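Local coordinates for protein probable aminotransferase (Pseudomonas aeruginosa, PDB 5YKT) that belongs to the class-III aminotransferases of the PLP-dependent clan and binds 4'-deoxy-4'-aminopyridoxal-5'-phosphate (PMP) in a pocket completed by the second subunit, at residues A[137-142]-A[293-298]; A[258-263]-A[280-285]. The protein carries 1 engineered substitution. One frame throughout, in Å; residues are numbered along the deposited sequence.

Interaction 1 of 2, residues A[137-142]-A[293-298]; sequences TSATDA and PSAVWG. With PMP (4'-deoxy-4'-aminopyridoxal-5'-phosphate), chain C.
A142 and A295 meet in a buried packing contact between the start of helix 139-154 and strand 295-299, beside the phosphate end of the PMP site. Their methyls, A142 CB and A295 CB, stand 4.3 Å apart, and A295 CB also presses on the backbone of the turn, 3.3 Å from S138 C. Two residues farther along the strand, W297 meets the same helix methyl: A142 CB lies obliquely to its indole, 3.9 Å from CD1. The W297 side chain reaches this position with CG lying between its backbone N and carbonyl carbon (chi1 63°). No direct hydrogen bond joins the segments; a water links them instead, accepting from A139 N and donating to S294 O and to PMP O3P. S138 is the helix N-cap, its OG accepting from D141 N at 3.0 Å. This is the phosphate-binding helix N-terminus of fold-type I PLP enzymes: T140 grips PMP O2P twice, from its backbone N (3.0 Å) and from OG1 (2.7 Å), and the helix dipole probably adds to the hold on the negative phosphate. T328 of the second subunit is also hydrogen-bonded to PMP, while T137 and P293 each pack against that subunit.

Interaction 2 of 2, residues A[258-263]-A[280-285]; sequences IDETHT and DFFVLG. With PMP (4'-deoxy-4'-aminopyridoxal-5'-phosphate), chain C.
Strands 255-259 and 281-284, the two parallel strands of a beta-alpha-beta unit with helix 270-275 in the crossover, run side by side here, and the first of them ends at the PMP ring. Their short segments are only 7° apart in direction. Three backbone hydrogen bonds join them: I258 N to F281 O, V283 N to I258 O, and E260 N to V283 O, the last at 2.8 Å. The CA of F282 adds a CH...O contact to I258 O.

I258 and F282 point to one face of the sheet; just past the strand end, the bent chain of E260 lies obliquely against the F282 ring, with E260 CG 3.5 Å from F282 CE2 and the carboxylate plane turned 49° from the ring. The E260 carboxylate is well satisfied: OE1 accepts from T263 OG1 and Y271 N, and OE2 from S272 N, both of these amides on helix 270-275. L284 CD1 rests 3.5 Å from E260 O.

V283 and D259 point to the other face. D259 CG is anti to its backbone N (chi1 -180°), which carries the carboxylate to PMP, with OD2 2.7 Å from PMP N1. H167 ND1 and N143 ND2 are hydrogen-bonded to OD2, while OD1 closes an Asx turn by accepting from T261 N at 3.1 Å and takes T261 OG1 as well, on its syn lone pair. Both carboxylate oxygens are thus engaged, which fixes the rotation of the group. T261 CB lies 3.6 Å from PMP C2, and PMP O3 sits over one face of the H262 ring, toward its rim. An aspartate at a strand end facing the pyridine nitrogen is the hallmark of fold-type I PLP enzymes.

In the fold
Following the chain from the N terminus, strand 132-136 leads into 137-142 and helix 139-154. The chain then supplies further strands of the seven-stranded mixed sheet before reaching 258-263. Interaction 2 closes a short loop, with 16 residues between its segments, across the crossover through helix 270-275. Interaction 1 closes only at 293-298, over 150 intervening residues, so its loop encloses interaction 2 entirely. The two are neighbours in space, their centres 9 Å apart: strands 281-284 and 295-299 pair antiparallel through V296 N to L284 O and G298 N to F282 O, while A139 CB packs on T261 OG1. Together they set the helix start that holds the PMP phosphate and the strand end that faces its ring against one sheet.

Interaction 1 of 2, residues A[137-142]-A[293-298]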
loop_
_atom_site.group_PDB
_atom_site.type_symbol
_atom_site.label_atom_id
_atom_site.label_comp_id
_atom_site.label_asym_id
_atom_site.label_seq_id
_atom_site.Cartn_x
_atom_site.Cartn_y
_atom_site.Cartn_z
ATOM N N THR A 137 1.562 -1.620 4.216
ATOM C CA THR A 137 2.081 -1.967 2.900
ATOM C C THR A 137 2.815 -0.819 2.203
ATOM O O THR A 137 3.292 -1.000 1.087
ATOM C CB THR A 137 0.993 -2.546 1.985
ATOM O OG1 THR A 137 -0.093 -1.629 1.874
ATOM C CG2 THR A 137 0.462 -3.865 2.549
ATOM N N SER A 138 2.924 0.342 2.854
ATOM C CA SER A 138 3.678 1.462 2.288
ATOM C C SER A 138 3.945 2.541 3.330
ATOM O O SER A 138 3.196 2.690 4.300
ATOM C CB SER A 138 2.936 2.109 1.125
ATOM O OG SER A 138 1.782 2.803 1.580
ATOM N N ALA A 139 4.986 3.325 3.091
ATOM C CA ALA A 139 5.262 4.468 3.956
ATOM C C ALA A 139 4.120 5.478 3.915
ATOM O O ALA A 139 3.785 6.074 4.935
ATOM C CB ALA A 139 6.573 5.140 3.575
ATOM N N THR A 140 3.504 5.667 2.746
ATOM C CA THR A 140 2.315 6.518 2.654
ATOM C C THR A 140 1.273 6.085 3.676
ATOM O O THR A 140 0.744 6.918 4.446
ATOM C CB THR A 140 1.682 6.487 1.255
ATOM O OG1 THR A 140 2.556 7.126 0.295
ATOM C CG2 THR A 140 0.334 7.162 1.259
ATOM N N ASP A 141 0.978 4.786 3.691
ATOM C CA ASP A 141 -0.046 4.295 4.596
ATOM C C ASP A 141 0.361 4.430 6.052
ATOM O O ASP A 141 -0.474 4.757 6.890
ATOM C CB ASP A 141 -0.388 2.839 4.287
ATOM C CG ASP A 141 -1.231 2.689 3.065
ATOM O OD1 ASP A 141 -1.629 3.708 2.434
ATOM O OD2 ASP A 141 -1.504 1.528 2.731
ATOM N N ALA A 142 1.638 4.196 6.366
ATOM C CA ALA A 142 2.085 4.422 7.740
ATOM C C ALA A 142 1.798 5.871 8.146
ATOM O O ALA A 142 1.240 6.135 9.215
ATOM C CB ALA A 142 3.567 4.095 7.910
ATOM N N PRO A 293 6.350 -4.505 -0.981
ATOM C CA PRO A 293 5.802 -3.250 -0.456
ATOM C C PRO A 293 5.522 -3.368 1.038
ATOM O O PRO A 293 4.791 -4.281 1.474
ATOM C CB PRO A 293 4.527 -3.061 -1.269
ATOM C CG PRO A 293 4.813 -3.751 -2.578
ATOM C CD PRO A 293 5.649 -4.937 -2.215
ATOM N N SER A 294 6.125 -2.473 1.815
ATOM C CA SER A 294 6.080 -2.564 3.269
ATOM C C SER A 294 6.457 -1.246 3.902
ATOM O O SER A 294 7.102 -0.419 3.281
ATOM C CB SER A 294 7.074 -3.597 3.805
ATOM O OG SER A 294 7.028 -4.845 3.177
ATOM N N ALA A 295 6.067 -1.090 5.157
ATOM C CA ALA A 295 6.590 -0.034 6.007
ATOM C C ALA A 295 6.300 -0.429 7.426
ATOM O O ALA A 295 5.447 -1.295 7.676
ATOM C CB ALA A 295 5.947 1.308 5.700
ATOM N N VAL A 296 7.024 0.190 8.345
ATOM C CA VAL A 296 6.726 0.073 9.766
ATOM C C VAL A 296 6.527 1.445 10.352
ATOM O O VAL A 296 7.072 2.443 9.856
ATOM C CB VAL A 296 7.804 -0.676 10.551
ATOM C CG1 VAL A 296 7.874 -2.116 10.084
ATOM C CG2 VAL A 296 9.165 0.011 10.461
ATOM N N TRP A 297 5.746 1.501 11.420
ATOM C CA TRP A 297 5.704 2.682 12.233
ATOM C C TRP A 297 5.714 2.277 13.683
ATOM O O TRP A 297 5.193 1.218 14.046
ATOM C CB TRP A 297 4.539 3.603 11.916
ATOM C CG TRP A 297 3.173 3.087 12.134
ATOM C CD1 TRP A 297 2.376 2.454 11.237
ATOM C CD2 TRP A 297 2.422 3.183 13.349
ATOM N NE1 TRP A 297 1.161 2.165 11.806
ATOM C CE2 TRP A 297 1.171 2.598 13.106
ATOM C CE3 TRP A 297 2.695 3.711 14.630
ATOM C CZ2 TRP A 297 0.178 2.512 14.087
ATOM C CZ3 TRP A 297 1.702 3.646 15.599
ATOM C CH2 TRP A 297 0.462 3.044 15.325
ATOM N N GLY A 298 6.353 3.123 14.483
ATOM C CA GLY A 298 6.471 2.886 15.904
ATOM C C GLY A 298 6.071 4.080 16.718
ATOM O O GLY A 298 6.032 5.183 16.203
HETATM N N1 PMP C . 8.107 9.494 3.070
HETATM C C2 PMP C . 9.179 9.977 2.408
HETATM C C2A PMP C . 10.192 10.854 3.093
HETATM C C3 PMP C . 9.384 9.600 1.005
HETATM O O3 PMP C . 10.444 10.057 0.299
HETATM C C4 PMP C . 8.404 8.741 0.331
HETATM C C4A PMP C . 8.619 8.368 -1.108
HETATM N N4A PMP C . 9.958 7.819 -1.277
HETATM C C5 PMP C . 7.271 8.284 1.160
HETATM C C6 PMP C . 7.183 8.702 2.481
HETATM C C5A PMP C . 6.188 7.423 0.557
HETATM O O4P PMP C . 6.671 6.124 0.242
HETATM P P PMP C . 5.767 5.243 -0.750
HETATM O O1P PMP C . 5.799 5.885 -2.092
HETATM O O2P PMP C . 4.409 5.215 -0.075
HETATM O O3P PMP C . 6.469 3.917 -0.750
HETATM O O HOH W 1 7.001 2.246 1.343
#

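Interaction 2 of 2, residues A[258-263]-A[280-285]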
loop_
_atom_site.group_PDB
_atom_site.type_symbol
_atom_site.label_atom_id
_atom_site.label_comp_id
_atom_site.label_asym_id
_atom_site.label_seq_id
_atom_site.Cartn_x
_atom_site.Cartn_y
_atom_site.Cartn_z
ATOM N N ILE A 258 8.389 11.510 12.973
ATOM C CA ILE A 258 9.636 11.595 12.205
ATOM C C ILE A 258 9.600 10.504 11.118
ATOM O O ILE A 258 9.587 9.306 11.416
ATOM C CB ILE A 258 10.850 11.453 13.123
ATOM C CG1 ILE A 258 10.880 12.584 14.177
ATOM C CG2 ILE A 258 12.137 11.424 12.323
ATOM C CD1 ILE A 258 11.070 13.962 13.606
ATOM N N ASP A 259 9.647 10.941 9.861
ATOM C CA ASP A 259 9.570 10.058 8.695
ATOM C C ASP A 259 10.984 9.839 8.147
ATOM O O ASP A 259 11.590 10.772 7.578
ATOM C CB ASP A 259 8.658 10.707 7.660
ATOM C CG ASP A 259 8.482 9.890 6.392
ATOM O OD1 ASP A 259 9.173 8.862 6.189
ATOM O OD2 ASP A 259 7.638 10.306 5.564
ATOM N N GLU A 260 11.495 8.621 8.334
ATOM C CA GLU A 260 12.863 8.257 7.986
ATOM C C GLU A 260 12.964 7.384 6.734
ATOM O O GLU A 260 13.986 6.736 6.496
ATOM C CB GLU A 260 13.539 7.581 9.178
ATOM C CG GLU A 260 13.725 8.546 10.346
ATOM C CD GLU A 260 15.166 8.684 10.801
ATOM O OE1 GLU A 260 16.084 8.627 9.949
ATOM O OE2 GLU A 260 15.365 8.914 12.003
ATOM N N THR A 261 11.926 7.426 5.911
ATOM C CA THR A 261 11.884 6.658 4.675
ATOM C C THR A 261 13.142 6.849 3.818
ATOM O O THR A 261 13.618 5.874 3.231
ATOM C CB THR A 261 10.600 7.004 3.902
ATOM O OG1 THR A 261 9.485 6.573 4.695
ATOM C CG2 THR A 261 10.522 6.311 2.542
ATOM N N HIS A 262 13.645 8.078 3.742
ATOM C CA HIS A 262 14.947 8.355 3.122
ATOM C C HIS A 262 16.105 8.524 4.093
ATOM O O HIS A 262 17.243 8.112 3.787
ATOM C CB HIS A 262 14.885 9.610 2.242
ATOM C CG HIS A 262 14.199 9.397 0.940
ATOM N ND1 HIS A 262 13.858 10.446 0.116
ATOM C CD2 HIS A 262 13.859 8.269 0.281
ATOM C CE1 HIS A 262 13.289 9.964 -0.977
ATOM N NE2 HIS A 262 13.268 8.645 -0.896
ATOM N N THR A 263 15.863 9.165 5.233
ATOM C CA THR A 263 16.940 9.503 6.156
ATOM C C THR A 263 17.511 8.282 6.894
ATOM O O THR A 263 18.524 8.407 7.572
ATOM C CB THR A 263 16.552 10.622 7.128
ATOM O OG1 THR A 263 15.400 10.237 7.867
ATOM C CG2 THR A 263 16.289 11.905 6.392
ATOM N N ASP A 280 7.862 10.996 18.844
ATOM C CA ASP A 280 6.659 10.329 19.392
ATOM C C ASP A 280 6.242 9.176 18.504
ATOM O O ASP A 280 5.804 8.151 18.999
ATOM C CB ASP A 280 5.503 11.311 19.540
ATOM C CG ASP A 280 5.813 12.400 20.512
ATOM O OD1 ASP A 280 6.328 12.085 21.613
ATOM O OD2 ASP A 280 5.591 13.592 20.178
ATOM N N PHE A 281 6.371 9.370 17.192
ATOM C CA PHE A 281 6.116 8.341 16.192
ATOM C C PHE A 281 7.285 8.331 15.213
ATOM O O PHE A 281 7.860 9.374 14.929
ATOM C CB PHE A 281 4.841 8.617 15.409
ATOM C CG PHE A 281 3.584 8.561 16.227
ATOM C CD1 PHE A 281 3.123 9.679 16.892
ATOM C CD2 PHE A 281 2.833 7.392 16.264
ATOM C CE1 PHE A 281 1.944 9.617 17.626
ATOM C CE2 PHE A 281 1.635 7.337 16.988
ATOM C CZ PHE A 281 1.212 8.448 17.668
ATOM N N PHE A 282 7.580 7.163 14.683
ATOM C CA PHE A 282 8.699 6.941 13.775
ATOM C C PHE A 282 8.194 6.131 12.606
ATOM O O PHE A 282 7.596 5.094 12.821
ATOM C CB PHE A 282 9.797 6.194 14.521
ATOM C CG PHE A 282 11.016 5.893 13.712
ATOM C CD1 PHE A 282 11.099 4.717 12.961
ATOM C CD2 PHE A 282 12.138 6.712 13.794
ATOM C CE1 PHE A 282 12.239 4.423 12.240
ATOM C CE2 PHE A 282 13.293 6.392 13.098
ATOM C CZ PHE A 282 13.339 5.252 12.321
ATOM N N VAL A 283 8.431 6.596 11.378
ATOM C CA VAL A 283 7.926 5.935 10.163
ATOM C C VAL A 283 9.110 5.521 9.287
ATOM O O VAL A 283 10.015 6.316 9.054
ATOM C CB VAL A 283 6.963 6.851 9.379
ATOM C CG1 VAL A 283 6.615 6.263 8.007
ATOM C CG2 VAL A 283 5.695 7.082 10.183
ATOM N N LEU A 284 9.103 4.281 8.803
ATOM C CA LEU A 284 10.138 3.802 7.895
ATOM C C LEU A 284 9.530 2.956 6.798
ATOM O O LEU A 284 8.849 1.996 7.082
ATOM C CB LEU A 284 11.165 3.014 8.690
ATOM C CG LEU A 284 12.329 2.417 7.912
ATOM C CD1 LEU A 284 13.086 3.452 7.095
ATOM C CD2 LEU A 284 13.255 1.709 8.887
ATOM N N GLY A 285 9.837 3.270 5.540
ATOM C CA GLY A 285 9.304 2.577 4.366
ATOM C C GLY A 285 9.980 1.299 3.883
ATOM O O GLY A 285 10.606 0.560 4.652
HETATM N N1 PMP C . 8.107 9.494 3.070
HETATM C C2 PMP C . 9.179 9.977 2.408
HETATM C C2A PMP C . 10.192 10.854 3.093
HETATM C C3 PMP C . 9.384 9.600 1.005
HETATM O O3 PMP C . 10.444 10.057 0.299
HETATM C C4 PMP C . 8.404 8.741 0.331
HETATM C C4A PMP C . 8.619 8.368 -1.108
HETATM N N4A PMP C . 9.958 7.819 -1.277
HETATM C C5 PMP C . 7.271 8.284 1.160
HETATM C C6 PMP C . 7.183 8.702 2.481
HETATM C C5A PMP C . 6.188 7.423 0.557
HETATM O O4P PMP C . 6.671 6.124 0.242
HETATM P P PMP C . 5.767 5.243 -0.750
HETATM O O1P PMP C . 5.799 5.885 -2.092
HETATM O O2P PMP C . 4.409 5.215 -0.075
HETATM O O3P PMP C . 6.469 3.917 -0.750
#